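Local coordinates for protein tartronate semialdehyde reductase (Salmonella typhimurium, PDB 1VPD) that probably catalyses the NAD(P)H-dependent reduction of tartronate semialdehyde to D-glycerate, the last step in converting galactarate to D-glycerate, at residues P234-I238 against D239-K243; Q179-V182 against A183-A187; G81-G84 against I85-A89; A55-I58 against A59-D63. All blocks are in the same frame, centred on the assembly; numbering follows the deposited sequence. Where two conformers were deposited one is given.

Contact 1 of 4, residues P234-I238 against D239-K243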
loop_
_atom_site.group_PDB
_atom_site.type_symbol
_atom_site.label_atom_id
_atom_site.label_comp_id
_atom_site.label_asym_id
_atom_site.label_seq_id
_atom_site.Cartn_x
_atom_site.Cartn_y
_atom_site.Cartn_z
ATOM N N PRO A 234 -9.847 8.792 3.294
ATOM C CA PRO A 234 -8.711 7.860 3.197
ATOM C C PRO A 234 -7.939 7.776 4.516
ATOM O O PRO A 234 -7.806 8.788 5.206
ATOM C CB PRO A 234 -7.822 8.457 2.105
ATOM C CG PRO A 234 -8.562 9.538 1.503
ATOM C CD PRO A 234 -9.727 9.919 2.371
ATOM N N GLY A 235 -7.452 6.605 4.883
ATOM C CA GLY A 235 -7.671 5.361 4.158
ATOM C C GLY A 235 -6.813 5.278 2.905
ATOM O O GLY A 235 -5.705 5.833 2.844
ATOM N N PHE A 236 -7.350 4.631 1.882
ATOM C CA PHE A 236 -6.643 4.382 0.624
ATOM C C PHE A 236 -7.423 4.983 -0.538
ATOM O O PHE A 236 -8.503 4.510 -0.887
ATOM C CB PHE A 236 -6.461 2.883 0.417
ATOM C CG PHE A 236 -5.557 2.536 -0.752
ATOM C CD1 PHE A 236 -4.216 2.893 -0.740
ATOM C CD2 PHE A 236 -6.039 1.822 -1.850
ATOM C CE1 PHE A 236 -3.371 2.561 -1.777
ATOM C CE2 PHE A 236 -5.184 1.478 -2.907
ATOM C CZ PHE A 236 -3.866 1.856 -2.885
ATOM N N ARG A 237 -6.875 6.021 -1.151
ATOM C CA ARG A 237 -7.578 6.760 -2.204
ATOM C C ARG A 237 -7.876 5.899 -3.425
ATOM O O ARG A 237 -7.029 5.117 -3.882
ATOM C CB ARG A 237 -6.749 7.946 -2.694
ATOM C CG ARG A 237 -6.524 9.035 -1.652
ATOM C CD ARG A 237 -5.824 10.228 -2.234
ATOM N NE ARG A 237 -4.378 10.049 -2.309
ATOM C CZ ARG A 237 -3.658 10.003 -3.431
ATOM N NH1 ARG A 237 -4.217 10.100 -4.634
ATOM N NH2 ARG A 237 -2.353 9.856 -3.332
ATOM N N ILE A 238 -9.067 6.093 -3.978
ATOM C CA ILE A 238 -9.443 5.481 -5.254
ATOM C C ILE A 238 -8.369 5.711 -6.340
ATOM O O ILE A 238 -8.034 4.778 -7.077
ATOM C CB ILE A 238 -10.817 6.025 -5.731
ATOM C CG1 ILE A 238 -11.970 5.420 -4.916
ATOM C CG2 ILE A 238 -11.012 5.802 -7.230
ATOM C CD1 ILE A 238 -12.347 3.994 -5.333
ATOM N N ASP A 239 -7.781 6.908 -6.404
ATOM C CA ASP A 239 -6.770 7.178 -7.410
ATOM C C ASP A 239 -5.548 6.253 -7.316
ATOM O O ASP A 239 -4.970 5.894 -8.354
ATOM C CB ASP A 239 -6.355 8.656 -7.432
ATOM C CG ASP A 239 -7.370 9.541 -8.111
ATOM O OD1 ASP A 239 -8.203 9.041 -8.918
ATOM O OD2 ASP A 239 -7.408 10.774 -7.891
ATOM N N LEU A 240 -5.151 5.895 -6.097
ATOM C CA LEU A 240 -4.076 4.929 -5.897
ATOM C C LEU A 240 -4.493 3.507 -6.277
ATOM O O LEU A 240 -3.706 2.778 -6.871
ATOM C CB LEU A 240 -3.546 4.958 -4.465
ATOM C CG LEU A 240 -2.868 6.271 -4.090
ATOM C CD1 LEU A 240 -2.559 6.255 -2.588
ATOM C CD2 LEU A 240 -1.611 6.481 -4.906
ATOM N N HIS A 241 -5.730 3.128 -5.974
ATOM C CA HIS A 241 -6.196 1.804 -6.345
ATOM C C HIS A 241 -6.306 1.682 -7.869
ATOM O O HIS A 241 -6.011 0.617 -8.405
ATOM C CB HIS A 241 -7.497 1.409 -5.633
ATOM C CG HIS A 241 -7.572 -0.055 -5.334
ATOM N ND1 HIS A 241 -8.239 -0.558 -4.240
ATOM C CD2 HIS A 241 -7.066 -1.129 -5.996
ATOM C CE1 HIS A 241 -8.131 -1.881 -4.233
ATOM N NE2 HIS A 241 -7.428 -2.254 -5.292
ATOM N N ILE A 242 -6.655 2.770 -8.558
ATOM C CA ILE A 242 -6.649 2.801 -10.015
ATOM C C ILE A 242 -5.260 2.459 -10.556
ATOM O O ILE A 242 -5.128 1.656 -11.479
ATOM C CB ILE A 242 -7.145 4.179 -10.568
ATOM C CG1 ILE A 242 -8.667 4.280 -10.403
ATOM C CG2 ILE A 242 -6.745 4.349 -12.032
ATOM C CD1 ILE A 242 -9.270 5.659 -10.673
ATOM N N LYS A 243 -4.229 3.069 -9.985
ATOM C CA LYS A 243 -2.842 2.788 -10.384
ATOM C C LYS A 243 -2.496 1.312 -10.176
ATOM O O LYS A 243 -1.893 0.688 -11.063
ATOM C CB LYS A 243 -1.883 3.725 -9.643
ATOM C CG LYS A 243 -0.399 3.394 -9.716
ATOM C CD LYS A 243 0.073 2.471 -8.605
ATOM C CE LYS A 243 -0.155 3.033 -7.195
ATOM N NZ LYS A 243 0.425 2.148 -6.111
HETATM O O HOH W 1 -5.817 11.756 -5.896
#

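Contact 2 of 4, residues Q179-V182 against A183-A187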
loop_
_atom_site.group_PDB
_atom_site.type_symbol
_atom_site.label_atom_id
_atom_site.label_comp_id
_atom_site.label_asym_id
_atom_site.label_seq_id
_atom_site.Cartn_x
_atom_site.Cartn_y
_atom_site.Cartn_z
ATOM N N GLN A 179 -4.305 -6.649 -4.591
ATOM C CA GLN A 179 -5.116 -5.486 -4.917
ATOM C C GLN A 179 -6.293 -5.840 -5.800
ATOM O O GLN A 179 -7.308 -5.171 -5.752
ATOM C CB GLN A 179 -4.254 -4.411 -5.579
ATOM C CG GLN A 179 -3.242 -3.750 -4.607
ATOM C CD GLN A 179 -3.879 -3.237 -3.337
ATOM O OE1 GLN A 179 -4.133 -4.001 -2.404
ATOM N NE2 GLN A 179 -4.170 -1.939 -3.309
ATOM N N VAL A 180 -6.154 -6.894 -6.602
ATOM C CA VAL A 180 -7.287 -7.475 -7.309
ATOM C C VAL A 180 -8.313 -7.936 -6.283
ATOM O O VAL A 180 -9.504 -7.590 -6.389
ATOM C CB VAL A 180 -6.834 -8.660 -8.219
ATOM C CG1 VAL A 180 -8.031 -9.517 -8.674
ATOM C CG2 VAL A 180 -6.050 -8.130 -9.416
ATOM N N ILE A 181 -7.876 -8.701 -5.297
ATOM C CA ILE A 181 -8.813 -9.206 -4.292
ATOM C C ILE A 181 -9.462 -8.060 -3.506
ATOM O O ILE A 181 -10.665 -8.063 -3.281
ATOM C CB ILE A 181 -8.142 -10.222 -3.351
ATOM C CG1 ILE A 181 -7.962 -11.543 -4.103
ATOM C CG2 ILE A 181 -9.001 -10.444 -2.110
ATOM C CD1 ILE A 181 -6.922 -12.464 -3.449
ATOM N N VAL A 182 -8.679 -7.087 -3.074
ATOM C CA VAL A 182 -9.246 -6.018 -2.271
ATOM C C VAL A 182 -10.307 -5.246 -3.058
ATOM O O VAL A 182 -11.399 -4.980 -2.542
ATOM C CB VAL A 182 -8.158 -5.092 -1.711
ATOM C CG1 VAL A 182 -8.780 -3.901 -0.994
ATOM C CG2 VAL A 182 -7.247 -5.862 -0.736
ATOM N N ALA A 183 -9.996 -4.873 -4.299
ATOM C CA ALA A 183 -10.951 -4.133 -5.116
ATOM C C ALA A 183 -12.226 -4.930 -5.300
ATOM O O ALA A 183 -13.308 -4.387 -5.139
ATOM C CB ALA A 183 -10.381 -3.762 -6.453
ATOM N N LEU A 184 -12.093 -6.212 -5.648
ATOM C CA LEU A 184 -13.267 -7.037 -5.924
ATOM C C LEU A 184 -14.074 -7.327 -4.658
ATOM O O LEU A 184 -15.285 -7.348 -4.713
ATOM C CB LEU A 184 -12.860 -8.329 -6.637
ATOM C CG LEU A 184 -12.286 -8.087 -8.043
ATOM C CD1 LEU A 184 -11.776 -9.369 -8.657
ATOM C CD2 LEU A 184 -13.345 -7.468 -8.954
ATOM N N ASN A 185 -13.418 -7.525 -3.518
ATOM C CA ASN A 185 -14.121 -7.783 -2.264
ATOM C C ASN A 185 -14.927 -6.545 -1.869
ATOM O O ASN A 185 -16.038 -6.677 -1.365
ATOM C CB ASN A 185 -13.176 -8.156 -1.128
ATOM C CG ASN A 185 -12.642 -9.596 -1.222
ATOM O OD1 ASN A 185 -12.839 -10.302 -2.240
ATOM N ND2 ASN A 185 -11.975 -10.055 -0.127
ATOM N N ILE A 186 -14.376 -5.347 -2.105
ATOM C CA ILE A 186 -15.107 -4.124 -1.822
ATOM C C ILE A 186 -16.295 -3.976 -2.774
ATOM O O ILE A 186 -17.416 -3.655 -2.346
ATOM C CB ILE A 186 -14.205 -2.863 -1.900
ATOM C CG1 ILE A 186 -13.163 -2.875 -0.788
ATOM C CG2 ILE A 186 -15.054 -1.593 -1.805
ATOM C CD1 ILE A 186 -12.097 -1.797 -0.970
ATOM N N ALA A 187 -16.049 -4.191 -4.061
ATOM C CA ALA A 187 -17.114 -4.111 -5.065
ATOM C C ALA A 187 -18.226 -5.115 -4.769
ATOM O O ALA A 187 -19.407 -4.785 -4.861
ATOM C CB ALA A 187 -16.568 -4.290 -6.444
#

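Contact 3 of 4, residues G81-G84 against I85-A89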
loop_
_atom_site.group_PDB
_atom_site.type_symbol
_atom_site.label_atom_id
_atom_site.label_comp_id
_atom_site.label_asym_id
_atom_site.label_seq_id
_atom_site.Cartn_x
_atom_site.Cartn_y
_atom_site.Cartn_z
ATOM N N GLY A 81 17.336 9.631 -8.560
ATOM C CA GLY A 81 17.323 10.983 -9.090
ATOM C C GLY A 81 18.368 11.853 -8.425
ATOM O O GLY A 81 19.187 11.380 -7.649
ATOM N N GLU A 82 18.331 13.136 -8.760
ATOM C CA GLU A 82 19.243 14.107 -8.171
ATOM C C GLU A 82 19.033 14.127 -6.664
ATOM O O GLU A 82 17.899 14.178 -6.178
ATOM C CB GLU A 82 18.965 15.502 -8.767
ATOM C CG GLU A 82 19.637 16.678 -8.061
ATOM C CD GLU A 82 19.072 18.031 -8.482
ATOM O OE1 GLU A 82 18.293 18.100 -9.460
ATOM O OE2 GLU A 82 19.409 19.035 -7.825
ATOM N N ASN A 83 20.138 14.088 -5.933
ATOM C CA ASN A 83 20.104 13.970 -4.484
ATOM C C ASN A 83 19.349 12.738 -3.995
ATOM O O ASN A 83 18.802 12.735 -2.911
ATOM C CB ASN A 83 19.537 15.249 -3.858
ATOM C CG ASN A 83 20.492 16.411 -4.005
ATOM O OD1 ASN A 83 21.698 16.240 -3.838
ATOM N ND2 ASN A 83 19.966 17.584 -4.346
ATOM N N GLY A 84 19.374 11.678 -4.798
ATOM C CA GLY A 84 18.679 10.452 -4.456
ATOM C C GLY A 84 19.555 9.472 -3.707
ATOM O O GLY A 84 20.750 9.704 -3.506
ATOM N N ILE A 85 18.956 8.357 -3.308
ATOM C CA ILE A 85 19.632 7.326 -2.544
ATOM C C ILE A 85 20.936 6.900 -3.215
ATOM O O ILE A 85 21.959 6.748 -2.548
ATOM C CB ILE A 85 18.705 6.104 -2.343
ATOM C CG1 ILE A 85 17.540 6.489 -1.429
ATOM C CG2 ILE A 85 19.470 4.916 -1.779
ATOM C CD1 ILE A 85 16.442 5.422 -1.331
ATOM N N ILE A 86 20.895 6.725 -4.529
ATOM C CA ILE A 86 22.024 6.186 -5.258
ATOM C C ILE A 86 23.260 7.093 -5.163
ATOM O O ILE A 86 24.383 6.601 -5.267
ATOM C CB ILE A 86 21.648 5.889 -6.722
ATOM C CG1 ILE A 86 22.660 4.910 -7.348
ATOM C CG2 ILE A 86 21.530 7.168 -7.541
ATOM C CD1 ILE A 86 22.191 4.348 -8.695
ATOM N N GLU A 87 23.048 8.393 -4.962
ATOM C CA GLU A 87 24.159 9.349 -4.856
ATOM C C GLU A 87 24.839 9.328 -3.484
ATOM O O GLU A 87 25.966 9.845 -3.349
ATOM C CB GLU A 87 23.677 10.765 -5.207
ATOM C CG GLU A 87 23.129 10.888 -6.627
ATOM C CD GLU A 87 22.756 12.305 -7.038
ATOM O OE1 GLU A 87 22.845 13.239 -6.221
ATOM O OE2 GLU A 87 22.370 12.494 -8.215
ATOM N N GLY A 88 24.186 8.749 -2.469
ATOM C CA GLY A 88 24.746 8.674 -1.131
ATOM C C GLY A 88 25.061 7.285 -0.595
ATOM O O GLY A 88 25.731 7.140 0.435
ATOM N N ALA A 89 24.580 6.257 -1.277
ATOM C CA ALA A 89 24.643 4.894 -0.765
ATOM C C ALA A 89 25.989 4.261 -1.086
ATOM O O ALA A 89 26.403 4.216 -2.232
ATOM C CB ALA A 89 23.531 4.037 -1.389
HETATM O O HOH W 2 23.391 16.552 -5.713
#

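Contact 4 of 4, residues A55-I58 against A59-D63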
loop_
_atom_site.group_PDB
_atom_site.type_symbol
_atom_site.label_atom_id
_atom_site.label_comp_id
_atom_site.label_asym_id
_atom_site.label_seq_id
_atom_site.Cartn_x
_atom_site.Cartn_y
_atom_site.Cartn_z
ATOM N N ALA A 55 17.448 12.555 0.305
ATOM C CA ALA A 55 17.566 11.101 0.286
ATOM C C ALA A 55 19.035 10.672 0.255
ATOM O O ALA A 55 19.402 9.674 0.861
ATOM C CB ALA A 55 16.821 10.549 -0.912
ATOM N N LYS A 56 19.863 11.428 -0.456
ATOM C CA LYS A 56 21.293 11.168 -0.519
ATOM C C LYS A 56 21.907 11.193 0.884
ATOM O O LYS A 56 22.664 10.298 1.248
ATOM C CB LYS A 56 21.971 12.196 -1.425
ATOM C CG LYS A 56 23.511 12.265 -1.312
ATOM C CD LYS A 56 24.094 13.260 -2.298
ATOM C CE LYS A 56 25.632 13.254 -2.249
ATOM N NZ LYS A 56 26.190 14.276 -3.158
ATOM N N ALA A 57 21.557 12.205 1.673
ATOM C CA ALA A 57 22.079 12.317 3.039
ATOM C C ALA A 57 21.559 11.219 3.943
ATOM O O ALA A 57 22.267 10.744 4.819
ATOM C CB ALA A 57 21.756 13.675 3.631
ATOM N N ILE A 58 20.316 10.786 3.738
ATOM C CA ILE A 58 19.824 9.637 4.487
ATOM C C ILE A 58 20.656 8.397 4.154
ATOM O O ILE A 58 21.061 7.670 5.046
ATOM C CB ILE A 58 18.319 9.434 4.211
ATOM C CG1 ILE A 58 17.561 10.584 4.884
ATOM C CG2 ILE A 58 17.850 8.102 4.749
ATOM C CD1 ILE A 58 16.092 10.594 4.657
ATOM N N ALA A 59 20.942 8.194 2.874
ATOM C CA ALA A 59 21.698 7.034 2.437
ATOM C C ALA A 59 23.147 7.077 2.937
ATOM O O ALA A 59 23.737 6.041 3.201
ATOM C CB ALA A 59 21.671 6.940 0.927
ATOM N N GLU A 60 23.703 8.270 3.081
ATOM C CA GLU A 60 25.060 8.425 3.634
ATOM C C GLU A 60 25.154 7.964 5.091
ATOM O O GLU A 60 26.216 7.526 5.554
ATOM C CB GLU A 60 25.511 9.881 3.499
ATOM C CG GLU A 60 25.880 10.233 2.070
ATOM C CD GLU A 60 26.082 11.709 1.794
ATOM O OE1 GLU A 60 25.575 12.570 2.536
ATOM O OE2 GLU A 60 26.744 12.001 0.775
ATOM N N GLN A 61 24.044 8.055 5.814
ATOM C CA GLN A 61 23.982 7.759 7.237
ATOM C C GLN A 61 23.390 6.402 7.613
ATOM O O GLN A 61 23.542 5.969 8.753
ATOM C CB GLN A 61 23.153 8.834 7.940
ATOM C CG GLN A 61 23.696 10.243 7.812
ATOM C CD GLN A 61 22.706 11.256 8.338
ATOM O OE1 GLN A 61 22.067 11.019 9.359
ATOM N NE2 GLN A 61 22.581 12.371 7.654
ATOM N N CYS A 62 22.692 5.744 6.686
ATOM C CA CYS A 62 21.910 4.546 7.016
ATOM C C CYS A 62 22.317 3.380 6.136
ATOM O O CYS A 62 22.449 3.551 4.933
ATOM C CB CYS A 62 20.406 4.818 6.816
ATOM S SG CYS A 62 19.749 6.164 7.824
ATOM N N ASP A 63 22.494 2.203 6.722
ATOM C CA ASP A 63 22.881 1.008 5.956
ATOM C C ASP A 63 21.674 0.354 5.299
ATOM O O ASP A 63 21.833 -0.517 4.448
ATOM C CB ASP A 63 23.494 -0.059 6.866
ATOM C CG ASP A 63 24.846 0.337 7.434
ATOM O OD1 ASP A 63 25.634 1.026 6.748
ATOM O OD2 ASP A 63 25.189 -0.040 8.570
#

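Contact 1 of 4, residues P234-I238 against D239-K243
Phe236 lays the far end of its ring on the first turn of helix 238-255, with CZ 3.5 Å from CB of Leu240 and CE2 3.6 Å from CB of His241. Its CG stands anti to the backbone N (chi1 -171°), which swings the ring forward along the chain to the residues four and five positions on. The ring also turns an edge to the face of the His241 imidazole in an offset edge-to-face pair, centroids 5.5 Å apart and planes at 68°. A flat, apolar side chain suits this place, since it meets a leucine and an imidazole at once; it also lies close to a bound tartaric acid, which may mark the substrate pocket. Next comes Arg237, the N-cap residue. Its carbonyl O accepts the N-H of His241 in the carbonyl plane at 3.2 Å, an i to i+4 bond, and more weakly that of Leu240. The branched end of Leu240 lies against one face of the Arg237 guanidinium, CG 3.6 Å from its plane and offset toward the rim, while a water joins NH1, weakly, to OD2 of Asp239. That carboxylate has its salt bridge with Arg273 of helix 260-274. Ile238 begins the regular helix: its O receives the N-H of Ile242 at 2.9 Å, nearly straight out from the carbonyl, and in the conformer described its CG2 touches CD1 of Ile242 at 3.9 Å. One turn past Asp239, Lys243, a predicted NAD(+)-binding residue, hydrogen-bonds through NZ to the O of Ser100, another residue predicted to bind NAD(+).

Contact 2 of 4, residues Q179-V182 against A183-A187
Val180 and Leu184 lie side by side and point the same way, as side chains one helical turn apart commonly do. In the leucine conformer described, CG1 of Val180, set anti to the backbone N (chi1 165°), meets CD1 of Leu184 at 3.7 Å, while CG of Leu184 rests 3.3 Å from the O of Val180, so the leucine touches both the carbonyl O and the valine methyl. Val182 and Ile186 repeat this alignment on another side of the helix: their CG1 and CD1 atoms are 3.9 Å apart, and the isoleucine again passes close to the carbonyl O of its partner. Between these two apolar pairs, Ile181 and Asn185 also run alongside each other, but here a methyl meets an amide, CG2 of Ile181 approaching ND2 of Asn185 at 3.6 Å. The polar residue suits this more open side of the helix. Beneath the side chains run four successive i to i+4 hydrogen bonds of a regular alpha helix; in the one between Asn185 N and Ile181 O, 2.8 Å long, the donor sits almost straight ahead of the carbonyl. Ala183, with its small CB 3.5 Å from the O of Gln179, suits a buried face where another helix comes close. The side-chain amide of Gln179 hydrogen-bonds through NE2 to Asp244 and through OE1 to a bound tartaric acid, probably from the crystallisation liquor. Within the long helix 170-198, which also carries the predicted active-site Lys175, Val180 and Ala183 face helices 238-255 and 260-274, Leu184 touches 260-274, and Val219 of helix 218-228 meets Asn185 and Ile186.

Contact 3 of 4, residues G81-G84 against I85-A89
Glu87 folds back over the turn formed by residues 81-84, its extended chain bringing OE1 2.9 Å from the backbone N of Asn83 in a weak hydrogen bond with an N-H...O angle of 137°. The close part of the contact is main chain. Gly84 is buried, and its O takes the N-H of Glu87 at 3.0 Å from well above the carbonyl plane, an i to i+3 bond in the tight first turn of a short, weakly bonded helix. Having no side chain, Gly84 lets the turn close tightly against the O of Gly81. Residues 81-84 form a type II beta turn, whose third position has positive phi; Asn83 occupies it with phi 57°, a conformation that asparagine tolerates well. The turn links helix 72-80 to the short helix 85-88 within the Rossmann-type nucleotide-binding domain, and Ile85, an apolar residue on the buried side, packs on Ile65 and Thr67 of strand 64-67. The other side is looser and wetter. There OE2 of Glu87 passes 3.5 Å from CA of Glu82, and a water donates to OD1 of Asn83 at 2.5 Å and weakly to OE1 of Glu87. The Asn83 amide and Glu87 carboxylate planes stand 70° apart, crossing rather than stacking. A charged residue is well placed on this exposed edge, where the side chain of Glu87 also touches Lys56 of helix 55-61.

Contact 4 of 4, residues A55-I58 against A59-D63
Lys56 holds its CG anti to the backbone N (chi1 165°) and stays extended to its amine, whereas Glu60 sets CG anti to the carbonyl carbon (chi1 -74°) and leans back along the helix. The two chains therefore cross, and OE2 of Glu60 comes to 3.5 Å from CE of Lys56. The charges themselves stay farther apart, NZ of Lys56 to OE2 of Glu60 being 4.6 Å, so any attraction is probably modest and falls short of a salt bridge; long, charged side chains suit this outer side of the helix. CG of Glu60 also rests 3.3 Å from the O of Lys56, which also accepts the backbone N-H of Glu60. The residues belong to helix 55-61, which follows the short strand 50-51 and leads into strand 64-67 in the Rossmann-type domain, with the N-H of Ala57 bonded to the hydroxyl of Thr54 at its start. Regular i to i+4 bonds tie Ala59 to Ala55 and Glu60 to Lys56. Farther along the pattern tightens: Gln61 N reaches the O of Ile58 at 3.1 Å from well above the carbonyl plane, and keeps only a weak bond of 3.4 Å to the O of Ala57, as the helix ends and Cys62 leaves helical angles. Small Ala59 turns its methyl toward the short helix 85-88, where it meets Ile85. On the buried side CG2 of Ile58 meets SG of Cys62 at 4.1 Å. Both suit an apolar interior, lying against Val32 of strand 30-34, and Ile58 also touches Ile11 of strand 7-11.

How the contacts relate
The four contacts fall into two pairs. Contacts 1 and 2 belong to the helical C-terminal region and touch: NE2 of His241 probably bonds to the O of Gln179 at 3.0 Å, joining helices 238-255 and 170-198 close to predicted catalytic and cofactor residues. Contacts 3 and 4 lie in the Rossmann-type domain, and Asn83 O probably accepts the N-H of Lys56. Contact 1 is centred nearest the middle of the chain, about 9 Å from its centre; contacts 3 and 4 lie about 24 Å out, each pairing buried apolar residues with an exposed, charged edge. Contact 1 sets an aromatic ring beside what is probably the substrate pocket, whereas contact 2 chiefly aligns aliphatic chains.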